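Local coordinates for carboxyltransferase domain-containing protein (Pyrococcus horikoshii, PDB 2PHC), which is of unknown function but probably acts as an ATP-binding hydrolase related to carboxyltransferase subdomains, at residues T168-I173 against R188-G193; I86-A91 against P197-P202; R153-A158 against A172-G177; V161-K166 against R180-I185; E79-K84 against G203-F208. One frame throughout, in Å; residues are numbered along the deposited sequence.

Contact 1: residues T168-I173 against R188-G193; sequences TGWYAI and RTFNPG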
# COMPACT_ATOMS: atom_id res chain seq x y z
N THR A 168 4.16 2.51 -9.84
CA THR A 168 2.85 2.91 -10.23
C THR A 168 2.60 4.33 -9.72
O THR A 168 3.35 4.89 -8.95
CB THR A 168 1.74 1.85 -9.82
OG1 THR A 168 0.49 2.21 -10.43
CG2 THR A 168 1.57 1.71 -8.30
N GLY A 169 1.59 4.98 -10.23
CA GLY A 169 1.33 6.32 -9.83
C GLY A 169 0.21 6.76 -10.71
O GLY A 169 -0.35 5.93 -11.42
N TRP A 170 -0.11 8.03 -10.69
CA TRP A 170 -1.12 8.53 -11.61
C TRP A 170 -0.81 9.97 -12.11
O TRP A 170 -0.17 10.76 -11.40
CB TRP A 170 -2.51 8.46 -11.00
CG TRP A 170 -2.80 9.45 -9.85
CD1 TRP A 170 -3.26 10.71 -9.95
CD2 TRP A 170 -2.70 9.17 -8.42
NE1 TRP A 170 -3.47 11.26 -8.70
CE2 TRP A 170 -3.08 10.35 -7.75
CE3 TRP A 170 -2.31 8.04 -7.66
CZ2 TRP A 170 -3.13 10.44 -6.33
CZ3 TRP A 170 -2.33 8.16 -6.22
CH2 TRP A 170 -2.76 9.31 -5.59
N TYR A 171 -1.24 10.22 -13.35
CA TYR A 171 -1.39 11.55 -13.93
C TYR A 171 -2.52 12.32 -13.29
O TYR A 171 -3.68 11.87 -13.36
CB TYR A 171 -1.63 11.39 -15.40
CG TYR A 171 -0.50 10.66 -16.07
CD1 TYR A 171 0.47 11.36 -16.68
CD2 TYR A 171 -0.44 9.29 -16.08
CE1 TYR A 171 1.51 10.73 -17.31
CE2 TYR A 171 0.59 8.62 -16.75
CZ TYR A 171 1.57 9.35 -17.32
OH TYR A 171 2.64 8.76 -17.92
N ALA A 172 -2.19 13.40 -12.58
CA ALA A 172 -3.22 14.14 -11.84
C ALA A 172 -4.05 15.01 -12.79
O ALA A 172 -5.21 15.21 -12.56
CB ALA A 172 -2.60 14.98 -10.73
N ILE A 173 -3.44 15.49 -13.87
CA ILE A 173 -4.17 16.18 -14.93
C ILE A 173 -3.71 15.71 -16.31
O ILE A 173 -2.72 14.96 -16.43
CB ILE A 173 -4.04 17.75 -14.80
CG1 ILE A 173 -2.59 18.19 -14.99
CG2 ILE A 173 -4.55 18.22 -13.46
CD1 ILE A 173 -2.48 19.69 -15.46
N ARG A 188 -10.90 14.57 -8.48
CA ARG A 188 -9.92 15.57 -8.89
C ARG A 188 -8.89 15.54 -7.78
O ARG A 188 -9.03 16.24 -6.75
CB ARG A 188 -10.54 16.92 -9.00
CG ARG A 188 -9.66 17.91 -9.70
CD ARG A 188 -10.38 19.26 -9.88
NE ARG A 188 -9.41 20.29 -10.26
CZ ARG A 188 -9.75 21.49 -10.72
NH1 ARG A 188 -11.03 21.80 -10.86
NH2 ARG A 188 -8.80 22.37 -11.04
N THR A 189 -7.83 14.75 -8.03
CA THR A 189 -6.79 14.50 -7.00
C THR A 189 -5.86 15.69 -6.68
O THR A 189 -5.34 15.81 -5.56
CB THR A 189 -5.97 13.21 -7.32
OG1 THR A 189 -5.33 13.34 -8.59
CG2 THR A 189 -6.89 11.93 -7.28
N PHE A 190 -5.66 16.56 -7.66
CA PHE A 190 -4.91 17.81 -7.46
C PHE A 190 -5.81 18.99 -7.87
O PHE A 190 -6.38 19.07 -8.96
CB PHE A 190 -3.54 17.85 -8.26
CG PHE A 190 -2.42 16.86 -7.77
CD1 PHE A 190 -1.09 17.28 -7.74
CD2 PHE A 190 -2.70 15.51 -7.44
CE1 PHE A 190 -0.03 16.38 -7.36
CE2 PHE A 190 -1.69 14.59 -7.06
CZ PHE A 190 -0.35 15.04 -7.08
N ASN A 191 -5.91 19.98 -7.04
CA ASN A 191 -6.89 21.01 -7.32
C ASN A 191 -6.35 22.23 -6.75
O ASN A 191 -6.42 22.36 -5.55
CB ASN A 191 -8.25 20.69 -6.67
CG ASN A 191 -9.33 21.69 -7.06
OD1 ASN A 191 -9.04 22.79 -7.53
ND2 ASN A 191 -10.59 21.32 -6.80
N PRO A 192 -5.73 23.12 -7.58
CA PRO A 192 -5.15 24.34 -6.97
C PRO A 192 -6.38 25.11 -6.39
O PRO A 192 -7.54 24.82 -6.76
CB PRO A 192 -4.44 25.04 -8.17
CG PRO A 192 -5.31 24.66 -9.37
CD PRO A 192 -5.62 23.14 -9.05
N GLY A 193 -6.26 25.97 -5.41
CA GLY A 193 -7.62 26.41 -4.92
C GLY A 193 -8.52 25.40 -4.15
O GLY A 193 -9.72 25.64 -3.92
O HOH W 1 -6.75 14.16 -10.84
O HOH W 2 -6.05 16.83 -10.66

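Contact 2: residues I86-A91 against P197-P202; sequences IEIPVA and PSIVLP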
# COMPACT_ATOMS: atom_id res chain seq x y z
N ILE A 86 -5.47 6.91 2.46
CA ILE A 86 -6.48 7.56 1.65
C ILE A 86 -6.94 6.51 0.62
O ILE A 86 -6.13 5.87 -0.02
CB ILE A 86 -5.93 8.88 1.10
CG1 ILE A 86 -5.72 9.84 2.28
CG2 ILE A 86 -6.82 9.48 0.01
CD1 ILE A 86 -4.27 10.06 2.60
N GLU A 87 -8.25 6.31 0.53
CA GLU A 87 -8.82 5.33 -0.38
C GLU A 87 -9.13 5.98 -1.72
O GLU A 87 -9.82 7.01 -1.75
CB GLU A 87 -10.11 4.73 0.20
CG GLU A 87 -9.87 3.80 1.34
CD GLU A 87 -11.04 2.84 1.58
OE1 GLU A 87 -12.24 3.27 1.53
OE2 GLU A 87 -10.73 1.64 1.81
N ILE A 88 -8.68 5.38 -2.81
CA ILE A 88 -8.75 6.03 -4.13
C ILE A 88 -9.47 5.13 -5.15
O ILE A 88 -8.91 4.08 -5.55
CB ILE A 88 -7.32 6.53 -4.62
CG1 ILE A 88 -6.89 7.74 -3.75
CG2 ILE A 88 -7.35 7.06 -6.02
CD1 ILE A 88 -5.53 8.37 -4.03
N PRO A 89 -10.74 5.51 -5.52
CA PRO A 89 -11.45 4.71 -6.51
C PRO A 89 -10.81 4.89 -7.91
O PRO A 89 -10.44 6.01 -8.28
CB PRO A 89 -12.90 5.23 -6.42
CG PRO A 89 -12.79 6.58 -6.05
CD PRO A 89 -11.60 6.65 -5.07
N VAL A 90 -10.63 3.75 -8.58
CA VAL A 90 -10.04 3.57 -9.88
C VAL A 90 -11.01 2.69 -10.60
O VAL A 90 -11.27 1.58 -10.15
CB VAL A 90 -8.68 2.73 -9.85
CG1 VAL A 90 -8.05 2.59 -11.26
CG2 VAL A 90 -7.61 3.33 -8.87
N ALA A 91 -11.57 3.18 -11.70
CA ALA A 91 -12.22 2.29 -12.74
C ALA A 91 -11.14 1.67 -13.65
O ALA A 91 -10.54 2.35 -14.45
CB ALA A 91 -13.27 3.10 -13.55
N PRO A 197 -3.84 21.30 -1.83
CA PRO A 197 -4.10 21.14 -3.24
C PRO A 197 -3.94 19.77 -3.83
O PRO A 197 -4.30 19.65 -4.97
CB PRO A 197 -3.10 22.08 -3.89
CG PRO A 197 -2.01 22.20 -2.95
CD PRO A 197 -2.58 21.98 -1.56
N SER A 198 -3.38 18.77 -3.13
CA SER A 198 -3.47 17.33 -3.57
C SER A 198 -4.19 16.58 -2.44
O SER A 198 -3.97 16.91 -1.28
CB SER A 198 -2.08 16.71 -3.80
OG SER A 198 -1.20 17.13 -2.76
N ILE A 199 -4.97 15.56 -2.73
CA ILE A 199 -5.63 14.76 -1.67
C ILE A 199 -4.65 13.87 -0.91
O ILE A 199 -4.98 13.21 0.07
CB ILE A 199 -6.82 13.90 -2.17
CG1 ILE A 199 -6.48 13.08 -3.37
CG2 ILE A 199 -7.89 14.78 -2.75
CD1 ILE A 199 -7.73 12.19 -3.80
N VAL A 200 -3.42 13.57 -1.04
CA VAL A 200 -2.43 12.66 -0.49
C VAL A 200 -1.26 13.54 -0.38
O VAL A 200 -1.06 14.47 -1.20
CB VAL A 200 -2.28 11.47 -1.53
CG1 VAL A 200 -3.60 10.57 -1.81
CG2 VAL A 200 -1.21 11.74 -2.65
N LEU A 201 -0.49 13.42 0.42
CA LEU A 201 0.77 14.10 0.62
C LEU A 201 1.86 13.06 0.86
O LEU A 201 1.54 11.99 1.32
CB LEU A 201 0.61 15.12 1.77
CG LEU A 201 -0.17 16.42 1.48
CD1 LEU A 201 -0.44 17.08 2.79
CD2 LEU A 201 0.68 17.36 0.59
N PRO A 202 3.13 13.37 0.51
CA PRO A 202 4.19 12.41 0.83
C PRO A 202 4.09 11.81 2.28
O PRO A 202 3.94 12.57 3.29
CB PRO A 202 5.53 13.20 0.59
CG PRO A 202 5.18 14.22 -0.53
CD PRO A 202 3.66 14.61 -0.12

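Contact 3: residues R153-A158 against A172-G177; sequences RLKVPA and AIESPG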
# COMPACT_ATOMS: atom_id res chain seq x y z
N ARG A 153 2.25 8.77 -25.29
CA ARG A 153 1.03 9.41 -25.69
C ARG A 153 1.10 10.90 -25.45
O ARG A 153 1.85 11.35 -24.56
CB ARG A 153 -0.15 8.86 -24.90
CG ARG A 153 -0.50 7.44 -25.23
CD ARG A 153 -1.86 7.11 -24.72
NE ARG A 153 -2.14 5.72 -25.11
CZ ARG A 153 -1.88 4.68 -24.36
NH1 ARG A 153 -1.37 4.86 -23.12
NH2 ARG A 153 -2.14 3.45 -24.85
N LEU A 154 0.33 11.69 -26.21
CA LEU A 154 0.51 13.15 -26.14
C LEU A 154 -0.40 13.77 -25.08
O LEU A 154 -0.14 14.91 -24.61
CB LEU A 154 0.32 13.83 -27.52
CG LEU A 154 1.53 13.83 -28.46
CD1 LEU A 154 1.23 14.59 -29.80
CD2 LEU A 154 2.79 14.42 -27.76
N LYS A 155 -1.47 13.04 -24.77
CA LYS A 155 -2.58 13.47 -23.95
C LYS A 155 -3.07 12.24 -23.20
O LYS A 155 -3.72 11.34 -23.79
CB LYS A 155 -3.79 14.03 -24.77
CG LYS A 155 -3.85 15.55 -24.98
CD LYS A 155 -5.15 15.92 -25.78
CE LYS A 155 -5.10 17.29 -26.50
NZ LYS A 155 -6.12 18.25 -25.84
N VAL A 156 -2.79 12.18 -21.89
CA VAL A 156 -3.27 11.12 -21.04
C VAL A 156 -4.33 11.77 -20.19
O VAL A 156 -4.09 12.81 -19.62
CB VAL A 156 -2.05 10.47 -20.25
CG1 VAL A 156 -2.52 9.51 -19.23
CG2 VAL A 156 -1.06 9.76 -21.24
N PRO A 157 -5.55 11.19 -20.11
CA PRO A 157 -6.53 11.96 -19.37
C PRO A 157 -6.20 12.01 -17.88
O PRO A 157 -5.64 11.07 -17.35
CB PRO A 157 -7.86 11.24 -19.65
CG PRO A 157 -7.54 9.94 -20.28
CD PRO A 157 -6.07 9.91 -20.62
N ALA A 158 -6.53 13.14 -17.24
CA ALA A 158 -6.37 13.40 -15.85
C ALA A 158 -6.86 12.19 -15.05
O ALA A 158 -7.96 11.69 -15.32
CB ALA A 158 -7.27 14.57 -15.54
N ALA A 172 -2.19 13.40 -12.58
CA ALA A 172 -3.22 14.14 -11.84
C ALA A 172 -4.05 15.01 -12.79
O ALA A 172 -5.21 15.21 -12.56
CB ALA A 172 -2.60 14.98 -10.73
N ILE A 173 -3.44 15.49 -13.87
CA ILE A 173 -4.17 16.18 -14.93
C ILE A 173 -3.71 15.71 -16.31
O ILE A 173 -2.72 14.96 -16.43
CB ILE A 173 -4.04 17.75 -14.80
CG1 ILE A 173 -2.59 18.19 -14.99
CG2 ILE A 173 -4.55 18.22 -13.46
CD1 ILE A 173 -2.48 19.69 -15.46
N GLU A 174 -4.43 16.14 -17.36
CA GLU A 174 -4.14 15.69 -18.73
C GLU A 174 -2.74 16.18 -19.08
O GLU A 174 -2.40 17.33 -18.79
CB GLU A 174 -5.19 16.17 -19.72
CG GLU A 174 -5.01 15.69 -21.16
CD GLU A 174 -5.82 16.59 -22.15
OE1 GLU A 174 -5.25 17.58 -22.71
OE2 GLU A 174 -7.03 16.32 -22.34
N SER A 175 -1.91 15.29 -19.63
CA SER A 175 -0.51 15.58 -19.83
C SER A 175 0.14 14.47 -20.70
O SER A 175 -0.47 13.41 -20.92
CB SER A 175 0.23 15.82 -18.48
OG SER A 175 -0.19 14.97 -17.40
N PRO A 176 1.33 14.73 -21.27
CA PRO A 176 1.94 13.58 -21.99
C PRO A 176 2.56 12.50 -21.06
O PRO A 176 2.95 12.81 -19.90
CB PRO A 176 3.04 14.24 -22.90
CG PRO A 176 3.38 15.60 -22.18
CD PRO A 176 2.13 15.97 -21.32
N GLY A 177 2.71 11.26 -21.57
CA GLY A 177 3.36 10.24 -20.77
C GLY A 177 3.40 8.93 -21.50
O GLY A 177 2.50 8.63 -22.28
O HOH W 3 0.42 6.63 -21.68

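Contact 4: residues V161-K166 against R180-I185; sequences VGIAGK and RIIGRI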
# COMPACT_ATOMS: atom_id res chain seq x y z
N VAL A 161 -3.95 6.02 -14.12
CA VAL A 161 -3.17 5.21 -13.22
C VAL A 161 -2.26 4.41 -14.16
O VAL A 161 -2.72 3.67 -15.01
CB VAL A 161 -4.10 4.29 -12.38
CG1 VAL A 161 -3.30 3.18 -11.63
CG2 VAL A 161 -5.06 5.14 -11.39
N GLY A 162 -0.96 4.58 -14.05
CA GLY A 162 -0.14 3.74 -14.86
C GLY A 162 0.92 3.00 -14.15
O GLY A 162 1.09 3.22 -12.98
N ILE A 163 1.66 2.17 -14.90
CA ILE A 163 2.82 1.40 -14.42
C ILE A 163 3.98 1.76 -15.34
O ILE A 163 3.80 1.99 -16.57
CB ILE A 163 2.52 -0.13 -14.53
CG1 ILE A 163 1.36 -0.54 -13.60
CG2 ILE A 163 3.78 -1.02 -14.41
CD1 ILE A 163 0.97 -2.00 -13.78
N ALA A 164 5.18 1.78 -14.77
CA ALA A 164 6.35 2.05 -15.48
C ALA A 164 7.45 1.41 -14.67
O ALA A 164 7.80 1.88 -13.61
CB ALA A 164 6.56 3.58 -15.69
N GLY A 165 8.03 0.34 -15.21
CA GLY A 165 8.75 -0.67 -14.39
C GLY A 165 8.02 -1.17 -13.14
O GLY A 165 6.82 -1.53 -13.13
N LYS A 166 8.77 -1.07 -12.03
CA LYS A 166 8.24 -1.43 -10.76
C LYS A 166 7.43 -0.33 -10.06
O LYS A 166 7.14 -0.50 -8.93
CB LYS A 166 9.37 -1.98 -9.85
CG LYS A 166 10.10 -3.14 -10.56
CD LYS A 166 11.55 -3.36 -9.95
CE LYS A 166 12.25 -4.53 -10.65
NZ LYS A 166 13.52 -4.93 -9.93
N ARG A 180 2.18 2.66 -18.78
CA ARG A 180 1.09 1.75 -19.19
C ARG A 180 -0.10 2.09 -18.40
O ARG A 180 -0.09 1.85 -17.20
CB ARG A 180 1.45 0.25 -19.01
CG ARG A 180 2.61 -0.17 -19.89
CD ARG A 180 2.38 -0.17 -21.46
NE ARG A 180 3.68 -0.52 -22.11
CZ ARG A 180 3.80 -0.92 -23.38
NH1 ARG A 180 2.72 -1.05 -24.18
NH2 ARG A 180 4.99 -1.24 -23.85
N ILE A 181 -1.12 2.62 -19.05
CA ILE A 181 -2.34 3.04 -18.35
C ILE A 181 -3.38 1.93 -18.18
O ILE A 181 -3.87 1.40 -19.18
CB ILE A 181 -2.98 4.24 -19.02
CG1 ILE A 181 -1.93 5.35 -19.34
CG2 ILE A 181 -4.14 4.70 -18.22
CD1 ILE A 181 -1.10 5.95 -18.05
N ILE A 182 -3.75 1.64 -16.91
CA ILE A 182 -4.57 0.47 -16.48
C ILE A 182 -5.93 0.87 -15.87
O ILE A 182 -6.76 0.05 -15.60
CB ILE A 182 -3.75 -0.50 -15.52
CG1 ILE A 182 -3.46 0.11 -14.11
CG2 ILE A 182 -2.41 -0.97 -16.17
CD1 ILE A 182 -3.01 -0.98 -13.05
N GLY A 183 -6.19 2.16 -15.72
CA GLY A 183 -7.35 2.53 -14.93
C GLY A 183 -7.39 4.02 -14.87
O GLY A 183 -6.39 4.65 -15.24
N ARG A 184 -8.50 4.59 -14.41
CA ARG A 184 -8.56 6.01 -14.24
C ARG A 184 -9.31 6.28 -12.95
O ARG A 184 -10.24 5.55 -12.63
CB ARG A 184 -9.36 6.62 -15.37
CG ARG A 184 -9.31 8.05 -15.45
CD ARG A 184 -9.81 8.50 -16.88
NE ARG A 184 -10.07 9.94 -16.80
CZ ARG A 184 -10.83 10.65 -17.65
NH1 ARG A 184 -11.41 10.06 -18.70
NH2 ARG A 184 -10.97 11.97 -17.46
N ILE A 185 -8.89 7.34 -12.26
CA ILE A 185 -9.47 7.86 -11.07
C ILE A 185 -10.45 9.01 -11.41
O ILE A 185 -10.08 9.91 -12.15
CB ILE A 185 -8.31 8.45 -10.10
CG1 ILE A 185 -7.32 7.36 -9.62
CG2 ILE A 185 -8.89 9.16 -8.98
CD1 ILE A 185 -5.87 7.91 -9.23

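Contact 5: residues E79-K84 against G203-F208; sequences ERIKGK and GDYVKF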
# COMPACT_ATOMS: atom_id res chain seq x y z
N GLU A 79 -4.86 1.14 13.65
CA GLU A 79 -5.61 2.40 13.66
C GLU A 79 -4.73 3.59 13.21
O GLU A 79 -5.22 4.57 12.68
CB GLU A 79 -6.20 2.62 15.09
CG GLU A 79 -6.76 4.00 15.37
CD GLU A 79 -6.75 4.28 16.91
OE1 GLU A 79 -5.69 4.22 17.63
OE2 GLU A 79 -7.85 4.58 17.39
N ARG A 80 -3.45 3.59 13.53
CA ARG A 80 -2.57 4.61 13.13
C ARG A 80 -2.42 4.58 11.58
O ARG A 80 -2.44 5.60 10.88
CB ARG A 80 -1.25 4.38 13.81
CG ARG A 80 -0.15 5.28 13.21
CD ARG A 80 1.19 5.07 13.80
NE ARG A 80 1.76 3.80 13.38
CZ ARG A 80 2.34 3.57 12.21
NH1 ARG A 80 2.42 4.51 11.30
NH2 ARG A 80 2.79 2.36 11.95
N ILE A 81 -2.33 3.41 11.04
CA ILE A 81 -2.08 3.25 9.59
C ILE A 81 -3.37 3.57 8.87
O ILE A 81 -3.35 4.24 7.84
CB ILE A 81 -1.62 1.82 9.30
CG1 ILE A 81 -0.24 1.57 9.92
CG2 ILE A 81 -1.72 1.46 7.74
CD1 ILE A 81 0.20 0.12 9.87
N LYS A 82 -4.51 3.13 9.41
CA LYS A 82 -5.84 3.59 8.89
C LYS A 82 -5.98 5.08 8.82
O LYS A 82 -6.52 5.59 7.85
CB LYS A 82 -7.00 2.91 9.62
CG LYS A 82 -8.40 3.70 9.61
NZ LYS A 82 -11.49 3.30 10.89
N GLY A 83 -5.47 5.81 9.80
CA GLY A 83 -5.62 7.26 9.83
C GLY A 83 -4.82 7.96 8.73
O GLY A 83 -5.03 9.15 8.48
N LYS A 84 -3.89 7.22 8.10
CA LYS A 84 -2.87 7.76 7.22
C LYS A 84 -3.18 7.27 5.78
O LYS A 84 -2.48 7.57 4.84
CB LYS A 84 -1.51 7.24 7.71
CG LYS A 84 -0.83 8.04 8.84
CD LYS A 84 0.57 7.36 9.35
CE LYS A 84 1.79 7.53 8.36
NZ LYS A 84 1.96 8.95 7.98
N GLY A 203 4.13 10.48 2.40
CA GLY A 203 4.18 9.88 3.74
C GLY A 203 2.84 9.33 4.08
O GLY A 203 2.75 8.43 4.91
N ASP A 204 1.80 9.81 3.40
CA ASP A 204 0.50 9.11 3.32
C ASP A 204 0.51 7.73 2.60
O ASP A 204 1.41 7.43 1.83
CB ASP A 204 -0.49 9.98 2.55
CG ASP A 204 -0.83 11.30 3.28
OD1 ASP A 204 -0.40 11.57 4.46
OD2 ASP A 204 -1.57 12.07 2.66
N TYR A 205 -0.52 6.92 2.85
CA TYR A 205 -0.69 5.62 2.18
C TYR A 205 -1.91 5.65 1.29
O TYR A 205 -2.85 6.46 1.47
CB TYR A 205 -0.82 4.42 3.13
CG TYR A 205 0.22 4.36 4.25
CD1 TYR A 205 1.54 4.42 3.98
CD2 TYR A 205 -0.19 4.30 5.60
CE1 TYR A 205 2.54 4.42 5.05
CE2 TYR A 205 0.76 4.33 6.66
CZ TYR A 205 2.10 4.36 6.38
OH TYR A 205 3.01 4.32 7.40
N VAL A 206 -1.89 4.80 0.26
CA VAL A 206 -3.03 4.85 -0.64
C VAL A 206 -3.60 3.45 -0.84
O VAL A 206 -2.86 2.53 -1.03
CB VAL A 206 -2.70 5.50 -2.04
CG1 VAL A 206 -3.86 5.20 -3.00
CG2 VAL A 206 -2.41 7.10 -1.97
N LYS A 207 -4.91 3.35 -0.86
CA LYS A 207 -5.53 2.10 -1.12
C LYS A 207 -6.37 2.35 -2.38
O LYS A 207 -7.25 3.20 -2.37
CB LYS A 207 -6.44 1.68 0.10
CG LYS A 207 -7.10 0.23 -0.05
CD LYS A 207 -6.11 -0.85 -0.54
CE LYS A 207 -6.62 -2.39 -0.49
NZ LYS A 207 -7.88 -2.57 -1.34
N PHE A 208 -6.04 1.67 -3.49
CA PHE A 208 -6.88 1.74 -4.69
C PHE A 208 -8.06 0.84 -4.53
O PHE A 208 -7.95 -0.23 -3.97
CB PHE A 208 -6.15 1.45 -5.98
CG PHE A 208 -5.02 2.41 -6.28
CD1 PHE A 208 -5.26 3.72 -6.58
CD2 PHE A 208 -3.72 1.97 -6.31
CE1 PHE A 208 -4.19 4.58 -6.88
CE2 PHE A 208 -2.66 2.81 -6.59
CZ PHE A 208 -2.92 4.09 -6.89
O HOH W 4 3.34 2.02 8.90
O HOH W 5 0.04 10.59 6.75

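Contact 1: residues T168-I173 against R188-G193
Trp170 and Thr189 meet through one hydrogen bond, whose setting emerges when the indole is followed outward from its CB. That carbon points at the 188-193 loop, and CG is tucked between the backbone N and the carbonyl carbon (chi1 70°), which, with the ring turned about CB-CG, brings the pyrrole side to Thr189. CD1, the next atom out, lies 3.6 Å from Thr189 OG1. NE1 then gives its hydrogen to the same OG1 at 2.8 Å. The angle at that hydrogen is 148° and the oxygen sits 22° out of the indole plane, a short but somewhat bent bond. Farther on, CE2 and CZ2 run past the CB and CG2 of Thr189, CZ2 coming within 4.1 Å of CB. On the six-membered side CZ2 also approaches Phe190 CE2 at 4.5 Å, while CH2 continues beyond this loop to Ile88.

Ala172 adds an apolar contact. Its CB lies over one face of the Phe190 ring, 3.7 Å from the centroid, a CH-pi contact displaced toward CG and CD2. Two waters complete the junction: both donate to Ala172 O, one accepting from Thr189 N at 3.1 Å and the other from Phe190 N at 3.0 Å.

The loop between strands 180-184 and 205-211 packs here against the end of strand 167-171 of the mixed sheet. Chemically, the buried indole N-H is satisfied by a hydroxyl, and water joins the backbones where they stand too far apart to bond directly.

Contact 2: residues I86-A91 against P197-P202
Ile86 and Val200 mark the nearest approach of the two backbones, with 6.9 Å between their CA atoms. At that spacing strand 86-91 and the irregular 197-202 loop do not pair as neighbours in a sheet, and the junction is made by side chains. The strand pairs through its backbone with 205-211 and, at Ala91, with 180-184. The loop packs on side chains at the Ile86 end.

Val200 supplies the central group. Its CG1 stands anti to the carbonyl carbon (chi1 -62°), a setting that turns this methyl toward two isoleucines of the strand. One is Ile88, whose CD1 lies 3.7 Å from Val200 CG1, the two side chains crossing at about a right angle. The other is Ile86, which offers its branch methyl CG2 at 3.9 Å from the same CG1. Ile86 and Ile88, two residues apart, face the same side of the strand. Ile199 adds a looser edge: its CD1 reaches Ile88 CD1 at 4.4 Å, while its carbonyl O lies 4.1 Å from Ile86 CG1.

Val206 of strand 205-211 and Trp170 of strand 167-171 also touch both Ile88 and Val200, so the loop before strand 205-211 packs on the mixed sheet of this cyclophilin-like clan member. All the contacting side chains are branched and aliphatic, and the join depends on shape and burial of methyl groups rather than on directional bonds.

Contact 3: residues R153-A158 against A172-G177
Backbone hydrogen bonds carry most of the contact between Arg153-Ala158 and Ala172-Gly177. Val156 and Ser175 form an antiparallel hydrogen-bonded pair: Val156 N donates to Ser175 O at 2.8 Å, and Ser175 N returns a longer bond of 3.3 Å to Val156 O. Arg153 and Gly177 make the second such pair. Gly177 N reaches Arg153 O at 3.1 Å with an angle of 159° at the hydrogen, whereas the return bond from Arg153 N to Gly177 O is weak and bent.

Between these pairs the register slips by one residue, Leu154 and Lys155 standing opposite Pro176 alone. This is a beta bulge, at the place where the chain turns a corner at Leu154, and it lies in a short ladder just outside the hairpin of strands 160-164 and 167-171.

A CA-H...O contact accompanies the ladder, Glu174 CA lying 3.0 Å from Val156 O with 157° at the hydrogen. On the exposed side Lys155 NZ and Glu174 OE1 form a salt bridge at 3.3 Å, its hydrogen bond weak. The carboxylate-bearing chain crosses the lysine chain obliquely, OE1 of Glu174 coming 3.4 Å from Lys155 CG. The guanidinium of Arg153 bridges through a water from NH1 to Gly177 O, while its main charged partner is Asp99.

Apolar and internal contacts lie toward the other end. Ala158 CB rests 3.5 Å from Ile173 CA, and Ser175 OG donates to Ile173 O, coming from above that carbonyl's plane.

Contact 4: residues V161-K166 against R180-I185
Val161 meets residues 180-185 with both its backbone and its methyls. Its N donates to Gly183 O at 3.0 Å, while its O receives Ile182 N, also at 3.0 Å. Val161 therefore faces two successive residues, an arrangement consistent with a beta bulge at Ile182, whose psi of -4° departs from extended strand values. Farther on, Ile163 and Arg180 exchange bonds in both directions, Arg180 N to Ile163 O being 2.8 Å long. Between Val161 and Ile163, Gly162 forms a non-hydrogen-bonded pair with Ile181, their CA atoms 4.2 Å apart.

The valine methyls divide the apolar work: Val161 CG1 packs 3.9 Å from Ile182 CG1, and Val161 CG2 lies 3.6 Å from Ile185 CD1. Ile163 CD1 adds a looser contact with Ile182 CD1, the side chains at about a right angle.

In the second shell, Val103 of helix 100-107 touches Ile163 and Ile182, and Val90 touches Val161 and Ile185. Arg180 NE bonds to Pro147 O, and its guanidinium makes a cation-pi contact with Phe102. Buried backbone polar groups are thus paired across the antiparallel strands, while branched aliphatic side chains pack beside them.

Contact 5: residues E79-K84 against G203-F208
The Tyr205 ring has Ile81 O at its edge, in plane, and two side chains approach it obliquely: Ile81 CG2, 3.9 Å from Tyr205 CD2, and Lys84, whose CE comes 3.6 Å from Tyr205 OH. The Arg80 guanidinium carries Ile81 CG1 over one face. Tyr205 OH stands at its edge, 3.9 Å from Arg80 NH1, with the two planes 76° apart. A water joins the groups, accepting from Arg80 NH2 and lying 2.8 Å from Tyr205 OH. The arginine also forms a salt bridge with Glu77.

The contact joins the C-terminal end of helix 63-82 to the start of strand 205-211, where the chain passes from the N-terminal alpha/beta part, with its own four-stranded sheet, into the larger mixed sheet. Tyr205 N donates to Lys84 O at 2.9 Å, almost straight at 174°; strands 85-92 and 205-211 continue this pairing in parallel.

Lys84 doubles back beside the ring, bent at chi3 (74°) and again at chi4, which carries NZ to Gly203 O at 3.2 Å, well above the carbonyl plane. A second water receives from Lys84 NZ and donates to Asp204 OD1, linking the opposite charges indirectly, while Asp204 OD2 accepts from Leu201 N.

How the contacts relate
From the N terminus, contact 5 opens first, tying the end of helix 63-82, in the N-terminal part, to the mixed sheet, and closes the widest loop when strand 205-211 begins. Contact 2 starts just after it on strand 85-92 and closes on the 197-202 loop, nested inside contact 5. Within contact 2 lie the other three: contact 3 closes the loop 153-177, contact 4 161-185 and contact 1 168-193. Contact 4 crosses both contact 3 and contact 1, while contacts 1 and 3 share Ala172 and Ile173. Contacts 1, 2, 4 and 5 reach one mixed sheet; Trp170 touches Ile88, Ile185 and Phe208, linking all four. Contact 3 lies about 27 Å from contact 5 between centres.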